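Leucyl-tRNA synthetase subunit alpha (Aquifex aeolicus, PDB 3O0A) belongs to an enzyme that attaches leucine to tRNA(Leu); this CP1 hydrolytic domain probably clears tRNA(Leu) charged with a wrong amino acid. Local coordinates at residues Trp150-Ala153 with Asp157-Ile160. Numbering follows the deposited sequence.
Sequences WEFA and DLPI
A153 and L158 meet first through the backbone: the amide N of L158 reaches back to the carbonyl O of A153, 3.0 Å away. The N-H points almost straight at that oxygen (162°) and lies in the carbonyl plane, on a lone pair. D157, the first residue to leave helix 147-156, has a positive phi (59°), and this turns the chain back over the last helical turn in a Schellman motif. Beside this bond A153 CB lies 3.9 Å from L158 CB and also approaches the backbone carbonyl, 3.7 Å from L158 O. The far end of L158 reaches F152: with CG anti to its own carbonyl carbon (chi1 -60°), its CD1 sits at the edge of the phenyl ring, near the ring plane, 3.8 Å from both F152 CD2 and F152 CE2. Farther along the loop, I160 CD1 comes obliquely to the indole of W150, 4.3 Å from W150 NE1, a loose van der Waals touch; the indole N-H itself bonds to the carbonyl O of F172.

Behind this first shell, F55 of strand 55-58 packs on both A153 and L158, W125 backs L158, and the rings of Y129 and Y156 meet F152. T54 holds the carbonyl of P159 through its hydroxyl. The helix C-terminus is thus capped by backbone bonding and flanked by apolar contacts, which place its end and the exit loop against the mixed sheet.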
loop_
_atom_site.group_PDB
_atom_site.type_symbol
_atom_site.label_atom_id
_atom_site.label_comp_id
_atom_site.label_asym_id
_atom_site.label_seq_id
_atom_site.Cartn_x
_atom_site.Cartn_y
_atom_site.Cartn_z
ATOM N N TRP A 150 -4.073 3.315 -10.755
ATOM C CA TRP A 150 -5.030 2.756 -11.694
ATOM C C TRP A 150 -4.298 2.034 -12.828
ATOM O O TRP A 150 -4.636 0.905 -13.177
ATOM C CB TRP A 150 -5.902 3.866 -12.275
ATOM C CG TRP A 150 -6.983 3.356 -13.146
ATOM C CD1 TRP A 150 -8.262 3.056 -12.778
ATOM C CD2 TRP A 150 -6.896 3.092 -14.554
ATOM N NE1 TRP A 150 -8.977 2.617 -13.867
ATOM C CE2 TRP A 150 -8.162 2.621 -14.967
ATOM C CE3 TRP A 150 -5.869 3.195 -15.499
ATOM C CZ2 TRP A 150 -8.437 2.268 -16.299
ATOM C CZ3 TRP A 150 -6.140 2.839 -16.828
ATOM C CH2 TRP A 150 -7.414 2.380 -17.208
ATOM N N GLU A 151 -3.286 2.699 -13.372
ATOM C CA GLU A 151 -2.498 2.157 -14.488
ATOM C C GLU A 151 -1.719 0.905 -14.082
ATOM O O GLU A 151 -1.625 -0.056 -14.854
ATOM C CB GLU A 151 -1.560 3.233 -15.030
ATOM C CG GLU A 151 -2.295 4.364 -15.746
ATOM C CD GLU A 151 -1.473 5.641 -15.867
ATOM O OE1 GLU A 151 -0.400 5.758 -15.230
ATOM O OE2 GLU A 151 -1.920 6.544 -16.599
ATOM N N PHE A 152 -1.169 0.917 -12.872
ATOM C CA PHE A 152 -0.510 -0.266 -12.335
ATOM C C PHE A 152 -1.499 -1.416 -12.171
ATOM O O PHE A 152 -1.194 -2.551 -12.541
ATOM C CB PHE A 152 0.185 0.033 -11.006
ATOM C CG PHE A 152 1.133 -1.059 -10.568
ATOM C CD1 PHE A 152 2.441 -1.095 -11.051
ATOM C CD2 PHE A 152 0.713 -2.054 -9.684
ATOM C CE1 PHE A 152 3.320 -2.109 -10.653
ATOM C CE2 PHE A 152 1.588 -3.070 -9.280
ATOM C CZ PHE A 152 2.889 -3.090 -9.765
ATOM N N ALA A 153 -2.680 -1.121 -11.628
ATOM C CA ALA A 153 -3.711 -2.140 -11.414
ATOM C C ALA A 153 -4.198 -2.740 -12.734
ATOM O O ALA A 153 -4.469 -3.937 -12.808
ATOM C CB ALA A 153 -4.888 -1.574 -10.606
ATOM N N ASP A 157 -3.613 -6.652 -13.182
ATOM C CA ASP A 157 -4.892 -7.297 -12.827
ATOM C C ASP A 157 -5.242 -7.209 -11.330
ATOM O O ASP A 157 -5.651 -8.197 -10.712
ATOM C CB ASP A 157 -4.913 -8.755 -13.326
ATOM C CG ASP A 157 -6.269 -9.430 -13.149
ATOM O OD1 ASP A 157 -7.310 -8.745 -13.264
ATOM O OD2 ASP A 157 -6.285 -10.656 -12.890
ATOM N N LEU A 158 -5.083 -6.014 -10.758
ATOM C CA LEU A 158 -5.417 -5.766 -9.351
ATOM C C LEU A 158 -6.800 -5.102 -9.195
ATOM O O LEU A 158 -7.235 -4.375 -10.088
ATOM C CB LEU A 158 -4.302 -4.945 -8.686
ATOM C CG LEU A 158 -2.918 -5.629 -8.708
ATOM C CD1 LEU A 158 -1.797 -4.654 -8.400
ATOM C CD2 LEU A 158 -2.867 -6.836 -7.761
ATOM N N PRO A 159 -7.505 -5.384 -8.075
ATOM C CA PRO A 159 -8.855 -4.886 -7.831
ATOM C C PRO A 159 -8.983 -3.367 -7.786
ATOM O O PRO A 159 -8.085 -2.667 -7.305
ATOM C CB PRO A 159 -9.204 -5.480 -6.463
ATOM C CG PRO A 159 -8.339 -6.662 -6.336
ATOM C CD PRO A 159 -7.060 -6.250 -6.969
ATOM N N ILE A 160 -10.108 -2.878 -8.298
ATOM C CA ILE A 160 -10.449 -1.470 -8.230
ATOM C C ILE A 160 -11.639 -1.368 -7.278
ATOM O O ILE A 160 -12.638 -2.069 -7.446
ATOM C CB ILE A 160 -10.786 -0.884 -9.626
ATOM C CG1 ILE A 160 -9.691 -1.242 -10.638
ATOM C CG2 ILE A 160 -10.975 0.633 -9.541
ATOM C CD1 ILE A 160 -10.111 -1.093 -12.113
#